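Local coordinates for DNA translocase coupling protein (Clostridium perfringens, PDB 6O1W), which probably acts as an ATP-binding, DNA-binding translocase of the FtsK/SpoIIIE family, coupling plasmid DNA to the conjugation machinery, at residues 10-15 and 65-70; 44-49 and 82-87; 51-56 and 72-77. All coordinates share one frame; numbering follows the deposited sequence.

Interaction 1 (10-15 and 65-70)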
loop_
_atom_site.group_PDB
_atom_site.type_symbol
_atom_site.label_atom_id
_atom_site.label_comp_id
_atom_site.label_asym_id
_atom_site.label_seq_id
_atom_site.Cartn_x
_atom_site.Cartn_y
_atom_site.Cartn_z
ATOM N N ALA A 10 18.915 2.861 32.802
ATOM C CA ALA A 10 20.211 3.482 33.089
ATOM C C ALA A 10 20.538 4.536 32.043
ATOM O O ALA A 10 21.008 5.605 32.400
ATOM C CB ALA A 10 21.305 2.424 33.110
ATOM N N GLU A 11 20.239 4.237 30.762
ATOM C CA GLU A 11 20.459 5.112 29.619
ATOM C C GLU A 11 19.557 6.341 29.701
ATOM O O GLU A 11 20.048 7.434 29.494
ATOM C CB GLU A 11 20.241 4.344 28.304
ATOM C CG GLU A 11 20.573 5.136 27.040
ATOM C CD GLU A 11 19.704 4.899 25.813
ATOM O OE1 GLU A 11 18.983 3.875 25.764
ATOM O OE2 GLU A 11 19.757 5.745 24.890
ATOM N N TYR A 12 18.255 6.172 30.018
ATOM C CA TYR A 12 17.332 7.316 30.120
ATOM C C TYR A 12 17.702 8.212 31.270
ATOM O O TYR A 12 17.759 9.431 31.096
ATOM C CB TYR A 12 15.874 6.858 30.269
ATOM C CG TYR A 12 15.282 6.266 29.015
ATOM C CD1 TYR A 12 15.848 6.508 27.767
ATOM C CD2 TYR A 12 14.155 5.458 29.072
ATOM C CE1 TYR A 12 15.312 5.955 26.610
ATOM C CE2 TYR A 12 13.598 4.920 27.921
ATOM C CZ TYR A 12 14.175 5.173 26.691
ATOM O OH TYR A 12 13.621 4.608 25.573
ATOM N N ARG A 13 18.018 7.603 32.430
ATOM C CA ARG A 13 18.377 8.336 33.634
ATOM C C ARG A 13 19.554 9.280 33.365
ATOM O O ARG A 13 19.436 10.486 33.607
ATOM C CB ARG A 13 18.610 7.380 34.824
ATOM C CG ARG A 13 19.129 8.090 36.081
ATOM C CD ARG A 13 19.034 7.253 37.353
ATOM N NE ARG A 13 18.748 8.133 38.486
ATOM C CZ ARG A 13 18.267 7.744 39.661
ATOM N NH1 ARG A 13 18.004 6.467 39.888
ATOM N NH2 ARG A 13 18.034 8.635 40.617
ATOM N N LEU A 14 20.640 8.742 32.792
ATOM C CA LEU A 14 21.839 9.491 32.434
ATOM C C LEU A 14 21.519 10.634 31.452
ATOM O O LEU A 14 21.985 11.759 31.648
ATOM C CB LEU A 14 22.896 8.541 31.832
ATOM C CG LEU A 14 24.221 9.179 31.363
ATOM C CD1 LEU A 14 24.996 9.774 32.524
ATOM C CD2 LEU A 14 25.054 8.189 30.581
ATOM N N ALA A 15 20.706 10.352 30.441
ATOM C CA ALA A 15 20.320 11.346 29.445
ATOM C C ALA A 15 19.574 12.507 30.108
ATOM O O ALA A 15 19.916 13.664 29.870
ATOM C CB ALA A 15 19.472 10.694 28.346
ATOM N N THR A 65 18.267 13.816 19.986
ATOM C CA THR A 65 19.718 13.640 20.007
ATOM C C THR A 65 20.223 12.810 21.224
ATOM O O THR A 65 21.032 11.900 21.055
ATOM C CB THR A 65 20.379 15.006 19.918
ATOM O OG1 THR A 65 19.988 15.571 18.674
ATOM C CG2 THR A 65 21.890 14.927 19.973
ATOM N N SER A 66 19.779 13.153 22.420
ATOM C CA SER A 66 20.200 12.469 23.646
ATOM C C SER A 66 19.763 11.001 23.608
ATOM O O SER A 66 20.581 10.131 23.845
ATOM C CB SER A 66 19.606 13.162 24.875
ATOM O OG SER A 66 20.161 14.458 25.008
ATOM N N LEU A 67 18.502 10.729 23.246
ATOM C CA LEU A 67 17.988 9.350 23.206
ATOM C C LEU A 67 18.216 8.640 21.870
ATOM O O LEU A 67 17.960 7.441 21.788
ATOM C CB LEU A 67 16.499 9.302 23.618
ATOM C CG LEU A 67 16.112 9.996 24.958
ATOM C CD1 LEU A 67 14.623 9.965 25.184
ATOM C CD2 LEU A 67 16.808 9.368 26.132
ATOM N N ASN A 68 18.719 9.357 20.837
ATOM C CA ASN A 68 18.919 8.842 19.475
ATOM C C ASN A 68 17.611 8.292 18.877
ATOM O O ASN A 68 17.526 7.112 18.507
ATOM C CB ASN A 68 20.085 7.825 19.363
ATOM C CG ASN A 68 20.418 7.510 17.925
ATOM O OD1 ASN A 68 20.246 8.341 17.016
ATOM N ND2 ASN A 68 20.836 6.283 17.673
ATOM N N ILE A 69 16.572 9.129 18.828
ATOM C CA ILE A 69 15.276 8.711 18.276
ATOM C C ILE A 69 14.730 9.828 17.388
ATOM O O ILE A 69 15.148 10.966 17.527
ATOM C CB ILE A 69 14.236 8.349 19.396
ATOM C CG1 ILE A 69 13.917 9.568 20.316
ATOM C CG2 ILE A 69 14.652 7.082 20.215
ATOM C CD1 ILE A 69 12.961 9.303 21.632
ATOM N N SER A 70 13.796 9.499 16.504
ATOM C CA SER A 70 13.010 10.447 15.730
ATOM C C SER A 70 11.662 10.466 16.444
ATOM O O SER A 70 11.011 9.436 16.554
ATOM C CB SER A 70 12.804 9.948 14.312
ATOM O OG SER A 70 14.038 9.994 13.622
HETATM O O HOH W 1 17.586 5.228 23.328
HETATM O O HOH W 2 21.313 13.989 27.447
#
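Leu67 and Tyr12 both swing CG away from their own carbonyl carbons (chi1 -52° and -72°), and these torsions bring a methyl of one against the ring of the other. In Leu67, CD1 continues the chain away from CA, and CD2 is the branch that reaches the helix. It comes obliquely upon the ring, with CD2 3.4 Å from Tyr12 CD1, which is tight for two carbons, and the two side chains are nearly perpendicular. The same methyl touches the next turn of the helix, Leu67 CD2 lying 3.7 Å from Ala15 CB. Alanine suits this place because a small residue lets the helix come close to the end of 60-67, while leucine supplies a branched tip that fills the angle between ring and methyl.

Water links the margins. Glu11, bent at chi2, brings its carboxylate to the edge of the contact. Water 1 donates to Glu11 OE2 and to Leu67 O, each at 2.7 Å, so one water bridges two acceptors that cannot bond each other directly. Ser66 OG gives its proton to water 2 at 2.7 Å, and that water in turn donates to Ala15 O; the same hydroxyl also bonds Gln62. Asn68 then leaves the helix with positive phi, a conformation asparagine tolerates well, and the chain turns into strand 69-76.

Tyr12 sends its hydroxyl to Arg8 and its ring toward Leu31 and Phe34 of strand 30-36. Helix 7-18 thus lies beside helix 60-67 on the face of the four-stranded antiparallel sheet that carries Phe47.

Interaction 2 (44-49 and 82-87); sequences EITFES and IVIIKS. With BGC (beta-D-glucopyranose), chain D.
The ring of Phe47 receives the CD1 methyl of Ile85 at its edge, near the ring plane, with Phe47 CE2 3.7 Å from Ile85 CD1. Around it, Phe47 makes edge-to-face contacts with Tyr12 and Phe16, and the ring of Trp56 meets it with planes about 30° apart. Phe47 CB also rests on Val83 CG2. Ile45 lies on this same buried, apolar side, where beta-branched residues suit the extended backbone; its CD1 sits 3.3 Å from Ser87 OG, a buried hydroxyl for which the model offers no polar partner.

Two hydrogen-bonded antiparallel pairs, Ile45 with Ile85 and Phe47 with Val83, join the strands through four nearly straight backbone bonds, such as Ile85 N to Ile45 O at 2.8 Å. On the other side Ile82 CD1 packs 3.7 Å from Glu48 CG, covering the glutamate's aliphatic stem, while its carboxylate pairs with Arg81 and Lys32.

At the far end Glu44 runs parallel to Ile84, and its OE2 accepts a hydrogen bond from glucose O1 at 2.8 Å. Ile42 O, Asp37, Lys318 and Asp319 hold the sugar as well. Lys86, bent at chi2, chi3 and chi4, folds back so that its CE comes 3.5 Å from that O1. Its NZ makes a long, weak ion pair with Asp319 and stays 5.8 Å from Glu44 OE2, yet its charge may favour the ionised carboxylate.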
loop_
_atom_site.group_PDB
_atom_site.type_symbol
_atom_site.label_atom_id
_atom_site.label_comp_id
_atom_site.label_asym_id
_atom_site.label_seq_id
_atom_site.Cartn_x
_atom_site.Cartn_y
_atom_site.Cartn_z
ATOM N N GLU A 44 6.269 3.153 21.599
ATOM C CA GLU A 44 5.425 3.946 22.478
ATOM C C GLU A 44 6.161 3.967 23.824
ATOM O O GLU A 44 6.325 2.916 24.468
ATOM C CB GLU A 44 4.020 3.331 22.599
ATOM C CG GLU A 44 3.041 4.190 23.380
ATOM C CD GLU A 44 1.840 3.425 23.911
ATOM O OE1 GLU A 44 2.010 2.639 24.872
ATOM O OE2 GLU A 44 0.727 3.615 23.370
ATOM N N ILE A 45 6.714 5.144 24.176
ATOM C CA ILE A 45 7.467 5.313 25.408
ATOM C C ILE A 45 6.650 6.164 26.349
ATOM O O ILE A 45 6.287 7.292 26.010
ATOM C CB ILE A 45 8.898 5.864 25.206
ATOM C CG1 ILE A 45 9.569 5.307 23.921
ATOM C CG2 ILE A 45 9.748 5.570 26.440
ATOM C CD1 ILE A 45 10.801 6.179 23.438
ATOM N N THR A 46 6.338 5.608 27.526
ATOM C CA THR A 46 5.520 6.294 28.510
ATOM C C THR A 46 6.378 6.688 29.678
ATOM O O THR A 46 7.048 5.842 30.270
ATOM C CB THR A 46 4.328 5.402 28.912
ATOM O OG1 THR A 46 3.669 4.983 27.725
ATOM C CG2 THR A 46 3.351 6.105 29.825
ATOM N N PHE A 47 6.328 7.982 30.035
ATOM C CA PHE A 47 7.071 8.547 31.156
ATOM C C PHE A 47 6.155 9.198 32.158
ATOM O O PHE A 47 5.161 9.837 31.794
ATOM C CB PHE A 47 8.101 9.592 30.671
ATOM C CG PHE A 47 9.300 9.033 29.936
ATOM C CD1 PHE A 47 10.329 8.389 30.630
ATOM C CD2 PHE A 47 9.439 9.210 28.570
ATOM C CE1 PHE A 47 11.453 7.910 29.959
ATOM C CE2 PHE A 47 10.570 8.738 27.899
ATOM C CZ PHE A 47 11.556 8.073 28.592
ATOM N N GLU A 48 6.543 9.096 33.426
ATOM C CA GLU A 48 5.873 9.770 34.505
ATOM C C GLU A 48 6.809 10.817 35.091
ATOM O O GLU A 48 7.951 10.500 35.455
ATOM C CB GLU A 48 5.406 8.801 35.580
ATOM C CG GLU A 48 4.433 9.477 36.531
ATOM C CD GLU A 48 4.088 8.702 37.784
ATOM O OE1 GLU A 48 4.524 7.535 37.912
ATOM O OE2 GLU A 48 3.379 9.271 38.645
ATOM N N SER A 49 6.316 12.064 35.201
ATOM C CA SER A 49 7.078 13.202 35.761
ATOM C C SER A 49 6.167 14.402 36.054
ATOM O O SER A 49 5.025 14.432 35.615
ATOM C CB SER A 49 8.179 13.648 34.787
ATOM O OG SER A 49 7.600 14.298 33.675
ATOM N N ILE A 82 1.663 12.148 33.116
ATOM C CA ILE A 82 1.987 11.135 32.110
ATOM C C ILE A 82 2.185 11.718 30.721
ATOM O O ILE A 82 1.303 12.411 30.208
ATOM C CB ILE A 82 0.915 9.979 32.105
ATOM C CG1 ILE A 82 0.755 9.285 33.508
ATOM C CG2 ILE A 82 1.143 8.941 30.989
ATOM C CD1 ILE A 82 1.918 8.375 34.016
ATOM N N VAL A 83 3.330 11.392 30.098
ATOM C CA VAL A 83 3.598 11.746 28.702
ATOM C C VAL A 83 3.833 10.473 27.923
ATOM O O VAL A 83 4.382 9.503 28.453
ATOM C CB VAL A 83 4.677 12.832 28.424
ATOM C CG1 VAL A 83 4.355 14.130 29.155
ATOM C CG2 VAL A 83 6.078 12.338 28.753
ATOM N N ILE A 84 3.367 10.459 26.695
ATOM C CA ILE A 84 3.452 9.321 25.790
ATOM C C ILE A 84 4.146 9.827 24.547
ATOM O O ILE A 84 3.661 10.774 23.921
ATOM C CB ILE A 84 2.036 8.765 25.454
ATOM C CG1 ILE A 84 1.288 8.301 26.738
ATOM C CG2 ILE A 84 2.125 7.659 24.374
ATOM C CD1 ILE A 84 -0.198 7.952 26.592
ATOM N N ILE A 85 5.281 9.208 24.206
ATOM C CA ILE A 85 6.075 9.589 23.045
ATOM C C ILE A 85 5.949 8.475 22.015
ATOM O O ILE A 85 6.112 7.297 22.367
ATOM C CB ILE A 85 7.562 9.798 23.449
ATOM C CG1 ILE A 85 7.714 10.820 24.605
ATOM C CG2 ILE A 85 8.451 10.181 22.228
ATOM C CD1 ILE A 85 9.098 10.854 25.236
ATOM N N LYS A 86 5.643 8.848 20.751
ATOM C CA LYS A 86 5.638 7.933 19.629
ATOM C C LYS A 86 6.942 8.228 18.911
ATOM O O LYS A 86 7.229 9.386 18.600
ATOM C CB LYS A 86 4.396 8.147 18.726
ATOM C CG LYS A 86 3.026 7.840 19.391
ATOM C CD LYS A 86 2.896 6.460 20.116
ATOM C CE LYS A 86 3.222 5.235 19.277
ATOM N NZ LYS A 86 2.411 5.168 18.046
ATOM N N SER A 87 7.804 7.229 18.781
ATOM C CA SER A 87 9.124 7.455 18.172
ATOM C C SER A 87 9.641 6.278 17.378
ATOM O O SER A 87 9.082 5.196 17.467
ATOM C CB SER A 87 10.157 7.819 19.242
ATOM O OG SER A 87 10.284 6.791 20.210
HETATM C C2 BGC D . -0.267 2.019 18.954
HETATM C C3 BGC D . -0.113 0.588 18.443
HETATM C C4 BGC D . 1.358 0.186 18.385
HETATM C C5 BGC D . 2.039 0.465 19.724
HETATM C C6 BGC D . 3.533 0.236 19.699
HETATM C C1 BGC D . 0.492 2.212 20.262
HETATM O O1 BGC D . 0.429 3.552 20.613
HETATM O O2 BGC D . -1.635 2.342 19.176
HETATM O O3 BGC D . -0.682 0.482 17.140
HETATM O O4 BGC D . 1.503 -1.188 18.029
HETATM O O5 BGC D . 1.854 1.842 20.082
HETATM O O6 BGC D . 4.192 1.190 18.873
#

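Interaction 3 (51-56 and 72-77)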
loop_
_atom_site.group_PDB
_atom_site.type_symbol
_atom_site.label_atom_id
_atom_site.label_comp_id
_atom_site.label_asym_id
_atom_site.label_seq_id
_atom_site.Cartn_x
_atom_site.Cartn_y
_atom_site.Cartn_z
ATOM N N ILE A 51 7.032 17.374 34.857
ATOM C CA ILE A 51 7.417 18.349 33.829
ATOM C C ILE A 51 6.243 18.559 32.866
ATOM O O ILE A 51 5.754 17.584 32.283
ATOM C CB ILE A 51 8.744 17.970 33.112
ATOM C CG1 ILE A 51 9.885 17.754 34.133
ATOM C CG2 ILE A 51 9.127 19.024 32.072
ATOM C CD1 ILE A 51 11.026 16.929 33.644
ATOM N N PRO A 52 5.783 19.822 32.680
ATOM C CA PRO A 52 4.642 20.056 31.774
ATOM C C PRO A 52 4.914 19.640 30.317
ATOM O O PRO A 52 6.065 19.671 29.855
ATOM C CB PRO A 52 4.348 21.565 31.927
ATOM C CG PRO A 52 5.542 22.161 32.601
ATOM C CD PRO A 52 6.262 21.075 33.318
ATOM N N ILE A 53 3.863 19.201 29.618
ATOM C CA ILE A 53 3.910 18.742 28.228
ATOM C C ILE A 53 4.582 19.771 27.278
ATOM O O ILE A 53 5.320 19.372 26.385
ATOM C CB ILE A 53 2.495 18.307 27.731
ATOM C CG1 ILE A 53 2.539 17.572 26.384
ATOM C CG2 ILE A 53 1.516 19.495 27.664
ATOM C CD1 ILE A 53 2.960 16.209 26.406
ATOM N N GLU A 54 4.330 21.080 27.497
ATOM C CA GLU A 54 4.888 22.173 26.701
ATOM C C GLU A 54 6.407 22.261 26.882
ATOM O O GLU A 54 7.106 22.559 25.914
ATOM C CB GLU A 54 4.164 23.521 26.927
ATOM C CG GLU A 54 3.571 23.727 28.316
ATOM C CD GLU A 54 2.229 23.068 28.582
ATOM O OE1 GLU A 54 1.252 23.367 27.857
ATOM O OE2 GLU A 54 2.157 22.248 29.524
ATOM N N THR A 55 6.914 21.909 28.078
ATOM C CA THR A 55 8.356 21.827 28.308
ATOM C C THR A 55 8.959 20.593 27.558
ATOM O O THR A 55 9.953 20.756 26.855
ATOM C CB THR A 55 8.688 21.903 29.784
ATOM O OG1 THR A 55 8.203 23.157 30.260
ATOM C CG2 THR A 55 10.208 21.818 30.045
ATOM N N TRP A 56 8.295 19.404 27.616
ATOM C CA TRP A 56 8.729 18.224 26.855
ATOM C C TRP A 56 8.788 18.596 25.368
ATOM O O TRP A 56 9.723 18.189 24.671
ATOM C CB TRP A 56 7.737 17.036 27.013
ATOM C CG TRP A 56 7.855 16.276 28.306
ATOM C CD1 TRP A 56 7.277 16.591 29.500
ATOM C CD2 TRP A 56 8.564 15.043 28.516
ATOM N NE1 TRP A 56 7.558 15.617 30.437
ATOM C CE2 TRP A 56 8.367 14.670 29.870
ATOM C CE3 TRP A 56 9.407 14.250 27.709
ATOM C CZ2 TRP A 56 8.935 13.514 30.420
ATOM C CZ3 TRP A 56 9.991 13.120 28.260
ATOM C CH2 TRP A 56 9.756 12.760 29.603
ATOM N N ILE A 72 7.868 11.161 16.600
ATOM C CA ILE A 72 6.723 11.374 15.733
ATOM C C ILE A 72 5.792 12.342 16.446
ATOM O O ILE A 72 5.350 13.298 15.824
ATOM C CB ILE A 72 6.031 10.042 15.349
ATOM C CG1 ILE A 72 6.969 9.170 14.493
ATOM C CG2 ILE A 72 4.692 10.306 14.636
ATOM C CD1 ILE A 72 6.567 7.597 14.427
ATOM N N SER A 73 5.484 12.080 17.742
ATOM C CA SER A 73 4.609 12.926 18.557
ATOM C C SER A 73 4.863 12.726 20.043
ATOM O O SER A 73 5.437 11.712 20.457
ATOM C CB SER A 73 3.130 12.619 18.284
ATOM O OG SER A 73 2.785 11.301 18.690
ATOM N N ILE A 74 4.427 13.718 20.838
ATOM C CA ILE A 74 4.404 13.668 22.298
ATOM C C ILE A 74 2.988 14.048 22.688
ATOM O O ILE A 74 2.480 15.058 22.208
ATOM C CB ILE A 74 5.486 14.507 23.034
ATOM C CG1 ILE A 74 6.899 14.194 22.495
ATOM C CG2 ILE A 74 5.425 14.245 24.544
ATOM C CD1 ILE A 74 8.159 14.630 23.430
ATOM N N GLU A 75 2.325 13.215 23.486
ATOM C CA GLU A 75 0.967 13.499 23.973
ATOM C C GLU A 75 0.847 13.306 25.479
ATOM O O GLU A 75 1.552 12.477 26.057
ATOM C CB GLU A 75 -0.103 12.682 23.211
ATOM C CG GLU A 75 -0.130 11.188 23.506
ATOM C CD GLU A 75 -1.170 10.372 22.757
ATOM O OE1 GLU A 75 -0.804 9.721 21.750
ATOM O OE2 GLU A 75 -2.346 10.367 23.189
ATOM N N GLN A 76 -0.067 14.052 26.109
ATOM C CA GLN A 76 -0.370 13.903 27.523
ATOM C C GLN A 76 -1.208 12.620 27.655
ATOM O O GLN A 76 -2.065 12.361 26.810
ATOM C CB GLN A 76 -1.166 15.120 28.034
ATOM C CG GLN A 76 -1.162 15.265 29.562
ATOM C CD GLN A 76 0.041 16.025 30.063
ATOM O OE1 GLN A 76 1.044 15.449 30.503
ATOM N NE2 GLN A 76 -0.034 17.340 30.024
ATOM N N GLY A 77 -0.911 11.810 28.665
ATOM C CA GLY A 77 -1.633 10.572 28.941
ATOM C C GLY A 77 -2.846 10.822 29.819
ATOM O O GLY A 77 -3.442 11.907 29.748
#
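Ile53 and Ile74 run antiparallel alongside one another, so that a methyl of each, rather than the full length of either chain, makes the contact: Ile53 CD1 lies 3.7 Å from Ile74 CG2. The first torsion of Ile53, with CG1 opposite the backbone N (chi1 -169°), carries CD1 out from the helix toward the strand. There the methyl also rests 3.7 Å from Glu75 C, on the strand backbone itself. Gln76 crosses Ile53 obliquely, its bent chain laying the terminal amide against CB and CG2 of the isoleucine.

Trp56, one helical turn further on, meets the other end of Ile74. Its CB is 4.3 Å from Ile74 CD1, which approaches the indole obliquely, and Trp56 O is 4.1 Å from the same methyl. Ile74 thus has one branch for each of the two helix residues, a use to which a branched side chain is well suited. Trp56 NE1 makes weak bonds: a strongly bent one to Ile51 O at 3.2 Å, in the plane of the ring at its edge, and one to Ser49 just before the segment. Pro52 occupies the N-cap position, where its lack of an N-H costs the helix nothing, and its carbonyl accepts Trp56 N at 3.2 Å.

Ile72 and Ser73 form a classic beta bulge opposite Lys86 on strand 82-89. Beyond that, Ile53 and Trp56 reach across to Val83, while Trp56 touches Leu63 and Ile74 touches Ile60, so helices 53-58 and 60-67 both pack against this border strand of the sheet.

All three contacts build one small antiparallel sheet and its packed helices, a domain at the N-terminal end of this fragment. It is distinct from the mixed P-loop ATPase sheet, whose strand 132-135 leads into the probable Walker A loop, Gly136 to Ser143. Interactions 2 and 3, with centres 8 Å apart, are joined by the pairing of strands 82-89 and 69-76, one from each: Lys86 O is 2.8 Å from Ile72 N. Interaction 1 joins interaction 2 through Tyr12 CD2, 3.7 Å from Phe47 CZ. Interactions 1 and 3, 16 Å apart between centres, merely follow one another along strand 69-76. Glucose is bound at interaction 2, about 6 Å from the Glu75 side chain.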